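Local coordinates for protein beta-lactamase Mb2281c (Mycobacterium bovis, PDB 3I7J) that probably acts as a serine hydrolase of the beta-lactamase and penicillin-binding-protein family, and is named as a beta-lactamase, at residues A50-E55 / T124-E129; G57-D62 / Q112-I117; Q195-W200 / I206-S211; G231-V236 / A262-V267. All coordinates share one frame; numbering follows the deposited sequence.

Contact 1: A50-E55 / T124-E129; sequences AQVAVE and TEAVCE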
loop_
_atom_site.group_PDB
_atom_site.type_symbol
_atom_site.label_atom_id
_atom_site.label_comp_id
_atom_site.label_asym_id
_atom_site.label_seq_id
_atom_site.Cartn_x
_atom_site.Cartn_y
_atom_site.Cartn_z
ATOM N N ALA A 50 8.745 7.625 -1.859
ATOM C CA ALA A 50 8.832 8.368 -3.122
ATOM C C ALA A 50 8.122 9.724 -3.004
ATOM O O ALA A 50 8.503 10.693 -3.659
ATOM C CB ALA A 50 8.219 7.558 -4.263
ATOM N N GLN A 51 7.085 9.770 -2.172
ATOM C CA GLN A 51 6.338 10.993 -1.943
ATOM C C GLN A 51 7.211 11.971 -1.155
ATOM O O GLN A 51 7.225 13.169 -1.436
ATOM C CB GLN A 51 5.058 10.696 -1.170
ATOM C CG GLN A 51 3.955 10.072 -2.016
ATOM C CD GLN A 51 2.914 9.371 -1.165
ATOM O OE1 GLN A 51 2.628 9.801 -0.051
ATOM N NE2 GLN A 51 2.339 8.292 -1.687
ATOM N N VAL A 52 7.940 11.457 -0.171
ATOM C CA VAL A 52 8.823 12.298 0.618
ATOM C C VAL A 52 9.919 12.851 -0.300
ATOM O O VAL A 52 10.293 14.016 -0.192
ATOM C CB VAL A 52 9.484 11.507 1.781
ATOM C CG1 VAL A 52 10.524 12.382 2.483
ATOM C CG2 VAL A 52 8.418 11.070 2.783
ATOM N N ALA A 53 10.427 12.012 -1.205
ATOM C CA ALA A 53 11.476 12.431 -2.135
ATOM C C ALA A 53 11.016 13.589 -3.029
ATOM O O ALA A 53 11.794 14.504 -3.324
ATOM C CB ALA A 53 11.928 11.258 -2.990
ATOM N N VAL A 54 9.759 13.552 -3.457
ATOM C CA VAL A 54 9.223 14.616 -4.281
ATOM C C VAL A 54 9.228 15.903 -3.466
ATOM O O VAL A 54 9.624 16.961 -3.959
ATOM C CB VAL A 54 7.767 14.314 -4.743
ATOM C CG1 VAL A 54 7.162 15.535 -5.432
ATOM C CG2 VAL A 54 7.764 13.129 -5.706
ATOM N N GLU A 55 8.805 15.816 -2.208
ATOM C CA GLU A 55 8.778 17.005 -1.356
ATOM C C GLU A 55 10.171 17.533 -1.018
ATOM O O GLU A 55 10.325 18.730 -0.780
ATOM C CB GLU A 55 7.966 16.733 -0.079
ATOM C CG GLU A 55 6.506 16.397 -0.388
ATOM C CD GLU A 55 5.527 16.896 0.663
ATOM O OE1 GLU A 55 5.541 16.396 1.796
ATOM O OE2 GLU A 55 4.738 17.787 0.348
ATOM N N THR A 124 14.220 3.962 5.145
ATOM C CA THR A 124 14.370 4.037 6.592
ATOM C C THR A 124 14.434 5.478 7.090
ATOM O O THR A 124 13.682 5.865 7.978
ATOM C CB THR A 124 15.649 3.297 7.046
ATOM O OG1 THR A 124 15.584 1.930 6.625
ATOM C CG2 THR A 124 15.802 3.350 8.558
ATOM N N GLU A 125 15.323 6.272 6.504
ATOM C CA GLU A 125 15.500 7.655 6.919
ATOM C C GLU A 125 14.353 8.584 6.558
ATOM O O GLU A 125 14.121 9.581 7.238
ATOM C CB GLU A 125 16.800 8.220 6.333
ATOM C CG GLU A 125 18.013 7.316 6.517
ATOM C CD GLU A 125 19.284 7.897 5.909
ATOM O OE1 GLU A 125 19.185 8.794 5.046
ATOM O OE2 GLU A 125 20.383 7.445 6.288
ATOM N N ALA A 126 13.623 8.276 5.497
ATOM C CA ALA A 126 12.534 9.158 5.090
ATOM C C ALA A 126 11.172 8.788 5.662
ATOM O O ALA A 126 10.299 9.646 5.809
ATOM C CB ALA A 126 12.456 9.200 3.564
ATOM N N VAL A 127 10.997 7.519 6.005
ATOM C CA VAL A 127 9.711 7.050 6.496
ATOM C C VAL A 127 9.723 6.309 7.827
ATOM O O VAL A 127 9.088 6.732 8.785
ATOM C CB VAL A 127 9.071 6.128 5.438
ATOM C CG1 VAL A 127 7.757 5.571 5.945
ATOM C CG2 VAL A 127 8.872 6.902 4.139
ATOM N N CYS A 128 10.440 5.193 7.868
ATOM C CA CYS A 128 10.490 4.363 9.056
ATOM C C CYS A 128 11.084 5.009 10.307
ATOM O O CYS A 128 10.467 4.984 11.371
ATOM C CB CYS A 128 11.210 3.063 8.719
ATOM S SG CYS A 128 10.341 2.099 7.451
ATOM N N GLU A 129 12.267 5.594 10.176
ATOM C CA GLU A 129 12.943 6.239 11.292
ATOM C C GLU A 129 12.103 7.397 11.859
ATOM O O GLU A 129 11.901 7.494 13.069
ATOM C CB GLU A 129 14.314 6.733 10.812
ATOM C CG GLU A 129 15.322 7.090 11.887
ATOM C CD GLU A 129 14.906 8.289 12.713
ATOM O OE1 GLU A 129 14.423 9.289 12.130
ATOM O OE2 GLU A 129 15.077 8.238 13.951
#
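Val52 of helix 42-56 meets Ala126 and Val127 of helix 119-131 in a small apolar helix-to-helix contact within the helical part of the beta-lactamase fold. The backbones come closest at Val52 and Ala126, their CA atoms 6.6 Å apart. Val52 points at the other helix and divides its two methyl groups between neighbouring targets. Its rotamer, with CG1 anti to the backbone nitrogen (chi1 173°), directs that branch at the single methyl of the alanine, 3.9 Å from Ala126 CB. The same rotamer leaves CG2 beside the valine's own backbone nitrogen and against the other backbone, 3.8 Å from Ala126 O; CG2 also approaches Val127 CG2 at 4.4 Å. Val127 is buried and brings only this one methyl to the contact. The helix is distorted here: a wider pi-type turn spans 124-128, in which Glu129 N bonds to Thr124 O, and the backbone of Val127 departs from regular helical angles. One turn before Ala126, Tyr122 packs on the same valine and on Ala53, extending the seam along helix 119-131. On other sides of helix 42-56, Ala50 and Ala53 touch Leu107 and Val111 of helix 101-115, while Gln51 and Val54 reach Met173 of helix 171-177. Helix 42-56 therefore runs among several helices, and the present contact is one narrow line of its packing. Burying about 100 Å² in total, the contact is essentially van der Waals packing, with no hydrogen bond between the two segments.

Contact 2: G57-D62 / Q112-I117; sequences GVVNLD and QRESGI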
loop_
_atom_site.group_PDB
_atom_site.type_symbol
_atom_site.label_atom_id
_atom_site.label_comp_id
_atom_site.label_asym_id
_atom_site.label_seq_id
_atom_site.Cartn_x
_atom_site.Cartn_y
_atom_site.Cartn_z
ATOM N N GLY A 57 12.471 17.485 -3.119
ATOM C CA GLY A 57 12.935 18.066 -4.364
ATOM C C GLY A 57 13.866 17.121 -5.109
ATOM O O GLY A 57 14.340 17.446 -6.195
ATOM N N VAL A 58 14.131 15.952 -4.526
ATOM C CA VAL A 58 15.012 14.958 -5.145
ATOM C C VAL A 58 14.510 14.640 -6.550
ATOM O O VAL A 58 15.292 14.513 -7.491
ATOM C CB VAL A 58 15.061 13.647 -4.312
ATOM C CG1 VAL A 58 15.866 12.581 -5.043
ATOM C CG2 VAL A 58 15.684 13.925 -2.944
ATOM N N VAL A 59 13.198 14.495 -6.676
ATOM C CA VAL A 59 12.571 14.234 -7.960
ATOM C C VAL A 59 11.239 14.943 -7.952
ATOM O O VAL A 59 10.805 15.463 -6.922
ATOM C CB VAL A 59 12.313 12.725 -8.204
ATOM C CG1 VAL A 59 13.631 11.994 -8.438
ATOM C CG2 VAL A 59 11.580 12.123 -7.013
ATOM N N ASN A 60 10.602 14.980 -9.112
ATOM C CA ASN A 60 9.290 15.588 -9.238
ATOM C C ASN A 60 8.403 14.468 -9.731
ATOM O O ASN A 60 8.895 13.438 -10.175
ATOM C CB ASN A 60 9.306 16.715 -10.264
ATOM C CG ASN A 60 10.317 17.790 -9.923
ATOM O OD1 ASN A 60 10.391 18.255 -8.781
ATOM N ND2 ASN A 60 11.099 18.200 -10.913
ATOM N N LEU A 61 7.100 14.668 -9.634
ATOM C CA LEU A 61 6.150 13.678 -10.095
ATOM C C LEU A 61 6.248 13.571 -11.617
ATOM O O LEU A 61 6.060 12.496 -12.184
ATOM C CB LEU A 61 4.739 14.099 -9.685
ATOM C CG LEU A 61 3.985 13.342 -8.581
ATOM C CD1 LEU A 61 4.912 12.566 -7.674
ATOM C CD2 LEU A 61 3.155 14.344 -7.808
ATOM N N ASP A 62 6.563 14.686 -12.276
ATOM C CA ASP A 62 6.667 14.694 -13.728
ATOM C C ASP A 62 8.082 14.368 -14.213
ATOM O O ASP A 62 8.353 14.387 -15.409
ATOM C CB ASP A 62 6.208 16.045 -14.292
ATOM C CG ASP A 62 4.770 16.386 -13.911
ATOM O OD1 ASP A 62 3.901 15.482 -13.942
ATOM O OD2 ASP A 62 4.501 17.565 -13.582
ATOM N N GLN A 112 16.896 6.499 -5.675
ATOM C CA GLN A 112 18.245 6.136 -5.252
ATOM C C GLN A 112 19.321 6.942 -5.981
ATOM O O GLN A 112 20.222 7.508 -5.358
ATOM C CB GLN A 112 18.475 4.644 -5.499
ATOM C CG GLN A 112 19.786 4.105 -4.954
ATOM C CD GLN A 112 19.897 2.602 -5.096
ATOM O OE1 GLN A 112 20.270 2.091 -6.146
ATOM N NE2 GLN A 112 19.552 1.885 -4.039
ATOM N N ARG A 113 19.226 6.978 -7.307
ATOM C CA ARG A 113 20.184 7.704 -8.134
ATOM C C ARG A 113 20.163 9.213 -7.891
ATOM O O ARG A 113 21.208 9.832 -7.683
ATOM C CB ARG A 113 19.910 7.434 -9.617
ATOM C CG ARG A 113 20.756 8.272 -10.564
ATOM C CD ARG A 113 20.567 7.854 -12.014
ATOM N NE ARG A 113 20.928 6.445 -12.201
ATOM C CZ ARG A 113 20.058 5.466 -12.430
ATOM N NH1 ARG A 113 18.758 5.730 -12.517
ATOM N NH2 ARG A 113 20.495 4.220 -12.540
ATOM N N GLU A 114 18.970 9.799 -7.912
ATOM C CA GLU A 114 18.825 11.236 -7.724
ATOM C C GLU A 114 19.115 11.744 -6.315
ATOM O O GLU A 114 19.496 12.897 -6.146
ATOM C CB GLU A 114 17.421 11.683 -8.131
ATOM C CG GLU A 114 17.085 11.422 -9.574
ATOM C CD GLU A 114 18.183 11.878 -10.515
ATOM O OE1 GLU A 114 18.736 12.974 -10.299
ATOM O OE2 GLU A 114 18.487 11.141 -11.478
ATOM N N SER A 115 18.943 10.888 -5.314
ATOM C CA SER A 115 19.173 11.274 -3.928
ATOM C C SER A 115 20.579 10.920 -3.466
ATOM O O SER A 115 21.084 11.489 -2.500
ATOM C CB SER A 115 18.173 10.569 -3.011
ATOM O OG SER A 115 18.493 9.190 -2.882
ATOM N N GLY A 116 21.198 9.963 -4.146
ATOM C CA GLY A 116 22.531 9.537 -3.768
ATOM C C GLY A 116 22.512 8.606 -2.569
ATOM O O GLY A 116 23.556 8.313 -1.993
ATOM N N ILE A 117 21.328 8.128 -2.193
ATOM C CA ILE A 117 21.198 7.229 -1.051
ATOM C C ILE A 117 20.622 5.869 -1.442
ATOM O O ILE A 117 19.659 5.793 -2.203
ATOM C CB ILE A 117 20.290 7.851 0.018
ATOM C CG1 ILE A 117 20.830 9.231 0.402
ATOM C CG2 ILE A 117 20.211 6.938 1.229
ATOM C CD1 ILE A 117 19.950 9.988 1.375
#
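Val58 sets a methyl directly on the backbone at the end of a helix: its CG1 is 3.5 Å from Ser115 N, nearer than it comes to any side-chain atom of 112-117. That branch is anti to the valine's own nitrogen (chi1 174°), which carries it in between Glu114 and Ser115. There it also meets Glu114 CB at 3.6 Å and Ser115 CB at 3.7 Å, while CG2 only brushes the serine. Val59 adds a second apolar touch, its CG1 lying 3.7 Å from Glu114 CG, with the two side chains running at about a right angle. Glu114 thus gives only its aliphatic root to the contact. Its chain bends at chi2 (-48°), and the carboxylate turns away from the valines toward the exposed surface. Ser115 uses its CB here and its hydroxyl for the helix end: OG hydrogen-bonds Val111 O one turn back and accepts from Ile117 N at 3.1 Å, an ST turn. Gly116, with positive phi, takes the chain out of the helix. A comparable exit lies on the other side, where Gly57 ends helix 42-56 in a Schellman motif just before Val58. Two helix endings therefore lie side by side, joined by the first residues of the loop that runs on toward helix 72-76. Val59 also leans back on Ala53 of helix 42-56, and Leu61 packs on Val54 of that helix and on Leu76 of helix 72-76. Beyond the turn, Ser115 and Ile117 touch Tyr122 of helix 119-131.

Contact 3: Q195-W200 / I206-S211; sequences QRPNDW and IRNSKS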
loop_
_atom_site.group_PDB
_atom_site.type_symbol
_atom_site.label_atom_id
_atom_site.label_comp_id
_atom_site.label_asym_id
_atom_site.label_seq_id
_atom_site.Cartn_x
_atom_site.Cartn_y
_atom_site.Cartn_z
ATOM N N GLN A 195 -11.261 -4.923 -13.366
ATOM C CA GLN A 195 -12.022 -3.929 -12.610
ATOM C C GLN A 195 -12.202 -2.708 -13.505
ATOM O O GLN A 195 -11.257 -2.262 -14.159
ATOM C CB GLN A 195 -11.281 -3.549 -11.320
ATOM C CG GLN A 195 -11.133 -4.708 -10.332
ATOM C CD GLN A 195 -12.453 -5.136 -9.704
ATOM O OE1 GLN A 195 -12.637 -6.298 -9.338
ATOM N NE2 GLN A 195 -13.366 -4.200 -9.567
ATOM N N ARG A 196 -13.424 -2.185 -13.547
ATOM C CA ARG A 196 -13.736 -1.022 -14.380
ATOM C C ARG A 196 -14.396 0.082 -13.562
ATOM O O ARG A 196 -15.593 0.039 -13.311
ATOM C CB ARG A 196 -14.680 -1.413 -15.514
ATOM C CG ARG A 196 -14.190 -2.543 -16.403
ATOM C CD ARG A 196 -15.254 -2.916 -17.435
ATOM N NE ARG A 196 -14.867 -4.091 -18.209
ATOM C CZ ARG A 196 -13.807 -4.133 -19.004
ATOM N NH1 ARG A 196 -13.037 -3.062 -19.132
ATOM N NH2 ARG A 196 -13.502 -5.253 -19.650
ATOM N N PRO A 197 -13.624 1.099 -13.153
ATOM C CA PRO A 197 -12.193 1.234 -13.430
ATOM C C PRO A 197 -11.338 0.624 -12.318
ATOM O O PRO A 197 -11.852 0.268 -11.257
ATOM C CB PRO A 197 -12.017 2.745 -13.519
ATOM C CG PRO A 197 -12.915 3.221 -12.406
ATOM C CD PRO A 197 -14.155 2.336 -12.545
ATOM N N ASN A 198 -10.037 0.503 -12.564
ATOM C CA ASN A 198 -9.119 -0.044 -11.566
ATOM C C ASN A 198 -8.301 1.136 -11.045
ATOM O O ASN A 198 -7.128 1.279 -11.350
ATOM C CB ASN A 198 -8.207 -1.115 -12.190
ATOM C CG ASN A 198 -7.432 -1.902 -11.141
ATOM O OD1 ASN A 198 -7.828 -1.957 -9.983
ATOM N ND2 ASN A 198 -6.339 -2.523 -11.548
ATOM N N ASP A 199 -8.953 1.979 -10.252
ATOM C CA ASP A 199 -8.340 3.184 -9.694
ATOM C C ASP A 199 -7.128 2.970 -8.809
ATOM O O ASP A 199 -7.082 2.053 -7.985
ATOM C CB ASP A 199 -9.380 3.968 -8.905
ATOM C CG ASP A 199 -10.419 4.616 -9.794
ATOM O OD1 ASP A 199 -10.283 4.515 -11.038
ATOM O OD2 ASP A 199 -11.360 5.227 -9.241
ATOM N N TRP A 200 -6.149 3.847 -8.976
ATOM C CA TRP A 200 -4.937 3.794 -8.182
ATOM C C TRP A 200 -4.499 5.224 -7.867
ATOM O O TRP A 200 -4.729 6.146 -8.654
ATOM C CB TRP A 200 -3.844 3.044 -8.953
ATOM C CG TRP A 200 -3.068 2.063 -8.113
ATOM C CD1 TRP A 200 -2.049 2.348 -7.250
ATOM C CD2 TRP A 200 -3.288 0.648 -8.021
ATOM N NE1 TRP A 200 -1.620 1.200 -6.624
ATOM C CE2 TRP A 200 -2.364 0.141 -7.079
ATOM C CE3 TRP A 200 -4.177 -0.243 -8.644
ATOM C CZ2 TRP A 200 -2.303 -1.220 -6.741
ATOM C CZ3 TRP A 200 -4.116 -1.597 -8.306
ATOM C CH2 TRP A 200 -3.184 -2.069 -7.361
ATOM N N ILE A 206 -6.694 2.406 -4.651
ATOM C CA ILE A 206 -7.915 3.086 -4.227
ATOM C C ILE A 206 -9.063 2.130 -4.552
ATOM O O ILE A 206 -9.175 1.631 -5.670
ATOM C CB ILE A 206 -8.116 4.426 -4.966
ATOM C CG1 ILE A 206 -7.074 5.442 -4.489
ATOM C CG2 ILE A 206 -9.505 4.977 -4.697
ATOM C CD1 ILE A 206 -7.180 6.809 -5.196
ATOM N N ARG A 207 -9.901 1.874 -3.556
ATOM C CA ARG A 207 -11.022 0.953 -3.679
ATOM C C ARG A 207 -12.072 1.342 -4.697
ATOM O O ARG A 207 -12.467 0.540 -5.556
ATOM C CB ARG A 207 -11.707 0.801 -2.321
ATOM C CG ARG A 207 -12.938 -0.094 -2.314
ATOM C CD ARG A 207 -13.610 -0.034 -0.953
ATOM N NE ARG A 207 -14.742 -0.954 -0.819
ATOM C CZ ARG A 207 -15.923 -0.785 -1.404
ATOM N NH1 ARG A 207 -16.147 0.270 -2.176
ATOM N NH2 ARG A 207 -16.887 -1.669 -1.205
ATOM N N ASN A 208 -12.529 2.582 -4.589
ATOM C CA ASN A 208 -13.573 3.087 -5.459
ATOM C C ASN A 208 -14.747 2.158 -5.179
ATOM O O ASN A 208 -15.163 2.023 -4.030
ATOM C CB ASN A 208 -13.147 2.996 -6.920
ATOM C CG ASN A 208 -14.124 3.670 -7.846
ATOM O OD1 ASN A 208 -14.335 4.876 -7.771
ATOM N ND2 ASN A 208 -14.738 2.891 -8.725
ATOM N N SER A 209 -15.270 1.501 -6.207
ATOM C CA SER A 209 -16.383 0.577 -6.009
ATOM C C SER A 209 -16.099 -0.780 -6.655
ATOM O O SER A 209 -17.000 -1.426 -7.185
ATOM C CB SER A 209 -17.679 1.180 -6.572
ATOM O OG SER A 209 -17.529 1.517 -7.943
ATOM N N LYS A 210 -14.837 -1.200 -6.599
ATOM C CA LYS A 210 -14.396 -2.472 -7.163
ATOM C C LYS A 210 -15.129 -3.634 -6.511
ATOM O O LYS A 210 -15.472 -3.594 -5.325
ATOM C CB LYS A 210 -12.888 -2.646 -6.964
ATOM C CG LYS A 210 -12.044 -1.666 -7.757
ATOM C CD LYS A 210 -10.573 -1.749 -7.372
ATOM C CE LYS A 210 -9.804 -0.538 -7.902
ATOM N NZ LYS A 210 -8.359 -0.607 -7.546
ATOM N N SER A 211 -15.356 -4.677 -7.295
ATOM C CA SER A 211 -16.072 -5.839 -6.805
ATOM C C SER A 211 -15.825 -7.018 -7.727
ATOM O O SER A 211 -15.961 -6.898 -8.938
ATOM C CB SER A 211 -17.572 -5.534 -6.750
ATOM O OG SER A 211 -18.312 -6.653 -6.300
#
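Lys210 reaches across to Asn198 and Asp199 as a straight rod, its chain extended beyond CG, and the side chains round it are arranged along its length. Near its base Gln195 crosses it at about a right angle, bringing CD to 3.7 Å from Lys210 CB. At its tip the amine forms a salt bridge with Glu205 OE2, its strongest partner. It also meets the side-chain oxygen of Asn198, Lys210 NZ to Asn198 OD1 2.8 Å. In that bond the donor is tilted 29° from the amide plane. Asn198 starts out pointing away from Lys210, and its CG, anti to the backbone nitrogen (chi1 -169°), swings the amide back. NZ also bonds to Asp199 O at 3.0 Å and weakly to Ile206 O, two carbonyl oxygens that stand only 3.1 Å apart as a pair of acceptors. Asp199 O receives a second, weak bond from Ile206 N at 3.4 Å. Pro197, behind a cis peptide bond, brings CG and CD up to the Asn208 side chain, the two crossing at about a right angle. The carboxylate of Asp199 passes Asn208 obliquely, its OD2 3.5 Å from Asn208 CG and the two planes 57° apart. Trp200 ends the segment beside Tyr99 and His78, close to what is probably the SxxK active site. A buried amine gathering a carboxylate, an amide oxygen and backbone carbonyls is probably held protonated, its charge offsetting the mutual repulsion of the two nearby carbonyl oxygens.

Contact 4: G231-V236 / A262-V267; sequences GGFIWV and AISDAV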
loop_
_atom_site.group_PDB
_atom_site.type_symbol
_atom_site.label_atom_id
_atom_site.label_comp_id
_atom_site.label_asym_id
_atom_site.label_seq_id
_atom_site.Cartn_x
_atom_site.Cartn_y
_atom_site.Cartn_z
ATOM N N GLY A 231 -0.601 -12.777 2.231
ATOM C CA GLY A 231 -1.747 -12.830 3.120
ATOM C C GLY A 231 -1.833 -11.718 4.148
ATOM O O GLY A 231 -2.183 -11.958 5.304
ATOM N N GLY A 232 -1.509 -10.497 3.729
ATOM C CA GLY A 232 -1.574 -9.358 4.627
ATOM C C GLY A 232 -2.158 -8.171 3.880
ATOM O O GLY A 232 -2.170 -8.165 2.652
ATOM N N PHE A 233 -2.657 -7.172 4.599
ATOM C CA PHE A 233 -3.216 -6.012 3.936
ATOM C C PHE A 233 -3.358 -4.809 4.861
ATOM O O PHE A 233 -3.259 -4.918 6.087
ATOM C CB PHE A 233 -4.590 -6.340 3.318
ATOM C CG PHE A 233 -5.717 -6.481 4.325
ATOM C CD1 PHE A 233 -6.235 -5.370 4.993
ATOM C CD2 PHE A 233 -6.280 -7.729 4.578
ATOM C CE1 PHE A 233 -7.302 -5.505 5.897
ATOM C CE2 PHE A 233 -7.341 -7.873 5.477
ATOM C CZ PHE A 233 -7.854 -6.762 6.138
ATOM N N ILE A 234 -3.586 -3.654 4.255
ATOM C CA ILE A 234 -3.792 -2.442 5.009
ATOM C C ILE A 234 -4.722 -1.528 4.234
ATOM O O ILE A 234 -4.547 -1.313 3.037
ATOM C CB ILE A 234 -2.462 -1.690 5.287
ATOM C CG1 ILE A 234 -2.762 -0.354 5.986
ATOM C CG2 ILE A 234 -1.702 -1.424 3.979
ATOM C CD1 ILE A 234 -1.504 0.393 6.454
ATOM N N TRP A 235 -5.752 -1.041 4.909
ATOM C CA TRP A 235 -6.645 -0.091 4.287
ATOM C C TRP A 235 -6.909 1.015 5.283
ATOM O O TRP A 235 -6.869 0.809 6.500
ATOM C CB TRP A 235 -7.954 -0.730 3.768
ATOM C CG TRP A 235 -8.856 -1.439 4.753
ATOM C CD1 TRP A 235 -9.155 -2.775 4.761
ATOM C CD2 TRP A 235 -9.668 -0.845 5.775
ATOM N NE1 TRP A 235 -10.105 -3.045 5.714
ATOM C CE2 TRP A 235 -10.439 -1.879 6.352
ATOM C CE3 TRP A 235 -9.825 0.461 6.257
ATOM C CZ2 TRP A 235 -11.357 -1.647 7.393
ATOM C CZ3 TRP A 235 -10.734 0.693 7.289
ATOM C CH2 TRP A 235 -11.488 -0.356 7.842
ATOM N N VAL A 236 -7.134 2.199 4.736
ATOM C CA VAL A 236 -7.393 3.402 5.506
ATOM C C VAL A 236 -8.652 3.964 4.882
ATOM O O VAL A 236 -8.701 4.171 3.674
ATOM C CB VAL A 236 -6.246 4.420 5.322
ATOM C CG1 VAL A 236 -6.455 5.630 6.218
ATOM C CG2 VAL A 236 -4.910 3.747 5.615
ATOM N N ALA A 262 -15.353 -9.555 5.451
ATOM C CA ALA A 262 -16.132 -9.726 6.667
ATOM C C ALA A 262 -15.509 -9.047 7.875
ATOM O O ALA A 262 -16.206 -8.380 8.641
ATOM C CB ALA A 262 -16.336 -11.218 6.958
ATOM N N ILE A 263 -14.199 -9.202 8.058
ATOM C CA ILE A 263 -13.565 -8.570 9.212
ATOM C C ILE A 263 -13.530 -7.054 9.028
ATOM O O ILE A 263 -13.578 -6.298 10.000
ATOM C CB ILE A 263 -12.140 -9.117 9.462
ATOM C CG1 ILE A 263 -11.629 -8.594 10.805
ATOM C CG2 ILE A 263 -11.202 -8.716 8.332
ATOM C CD1 ILE A 263 -10.299 -9.196 11.211
ATOM N N SER A 264 -13.480 -6.616 7.775
ATOM C CA SER A 264 -13.460 -5.192 7.472
ATOM C C SER A 264 -14.780 -4.539 7.864
ATOM O O SER A 264 -14.794 -3.497 8.524
ATOM C CB SER A 264 -13.189 -4.973 5.982
ATOM O OG SER A 264 -11.870 -5.375 5.652
ATOM N N ASP A 265 -15.894 -5.151 7.473
ATOM C CA ASP A 265 -17.194 -4.580 7.812
ATOM C C ASP A 265 -17.469 -4.709 9.306
ATOM O O ASP A 265 -18.151 -3.860 9.890
ATOM C CB ASP A 265 -18.307 -5.231 6.987
ATOM C CG ASP A 265 -18.192 -4.901 5.503
ATOM O OD1 ASP A 265 -17.836 -3.749 5.178
ATOM O OD2 ASP A 265 -18.459 -5.786 4.669
ATOM N N ALA A 266 -16.922 -5.754 9.926
ATOM C CA ALA A 266 -17.091 -5.951 11.360
ATOM C C ALA A 266 -16.355 -4.820 12.076
ATOM O O ALA A 266 -16.875 -4.219 13.019
ATOM C CB ALA A 266 -16.524 -7.306 11.783
ATOM N N VAL A 267 -15.147 -4.521 11.611
ATOM C CA VAL A 267 -14.361 -3.449 12.203
ATOM C C VAL A 267 -15.033 -2.083 11.995
ATOM O O VAL A 267 -15.083 -1.271 12.916
ATOM C CB VAL A 267 -12.912 -3.453 11.638
ATOM C CG1 VAL A 267 -12.197 -2.148 11.960
ATOM C CG2 VAL A 267 -12.138 -4.612 12.263
#
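Two aromatic rings, Phe233 and Trp235, project from strand 232-237 toward Ser264 and Ile263 of helix 256-271. At the indole edge, a little out of the ring plane, Ser264 OG accepts a hydrogen bond from Trp235 NE1, 2.9 Å long with an N-H...O angle of 152°. At the phenyl edge, near its plane, Ile263 CG2 lies 4.5 Å from Phe233 CZ. The two rings are themselves nearly parallel but slipped past one another, Phe233 CE1 being 3.5 Å from Trp235 CD1. Trp260 meets Phe233 edge-to-face, and Trp214 and Leu244 also touch the indole. Strand and helix belong to the layered alpha/beta part of the beta-lactamase fold, in which the C-terminal helix covers one face of the antiparallel sheet. Their local axes pass 11.7 Å apart at 35°, a separation spanned by the aromatic side chains. Ile234 and Val236, alternating with the two aromatics, pack instead on Leu163 of helix 153-164. Ser264 OG lies beside its own backbone nitrogen (chi1 -67°), where it can give its proton to Trp260 O one turn earlier while taking the indole N-H. The hydroxyl thus has both a donor and an acceptor role in a buried setting, and the indole nitrogen is satisfied. Asp265, next along the helix, accepts from the backbone nitrogens of Glu217 and Cys218.

How the contacts relate
Contacts 1 and 2 adjoin, their centres 11 Å apart, because 57-62 follows directly on helix 42-56 and 112-117 leads into helix 119-131; Ala53 O touches Val58 CB at 3.5 Å. Contacts 3 and 4 follow later in the chain, with centres 16 Å apart and nearest atoms about 7 Å apart. Contact 4 lies across the chain's centre from contacts 1 and 2, its centre 33 Å from that of contact 2. The probable SxxK site relates most directly to contact 3, whose Trp200 touches its residues, while contact 1 uses the helix that begins in this pattern. Contacts 1 and 3 remain about 9 Å apart at their nearest atoms.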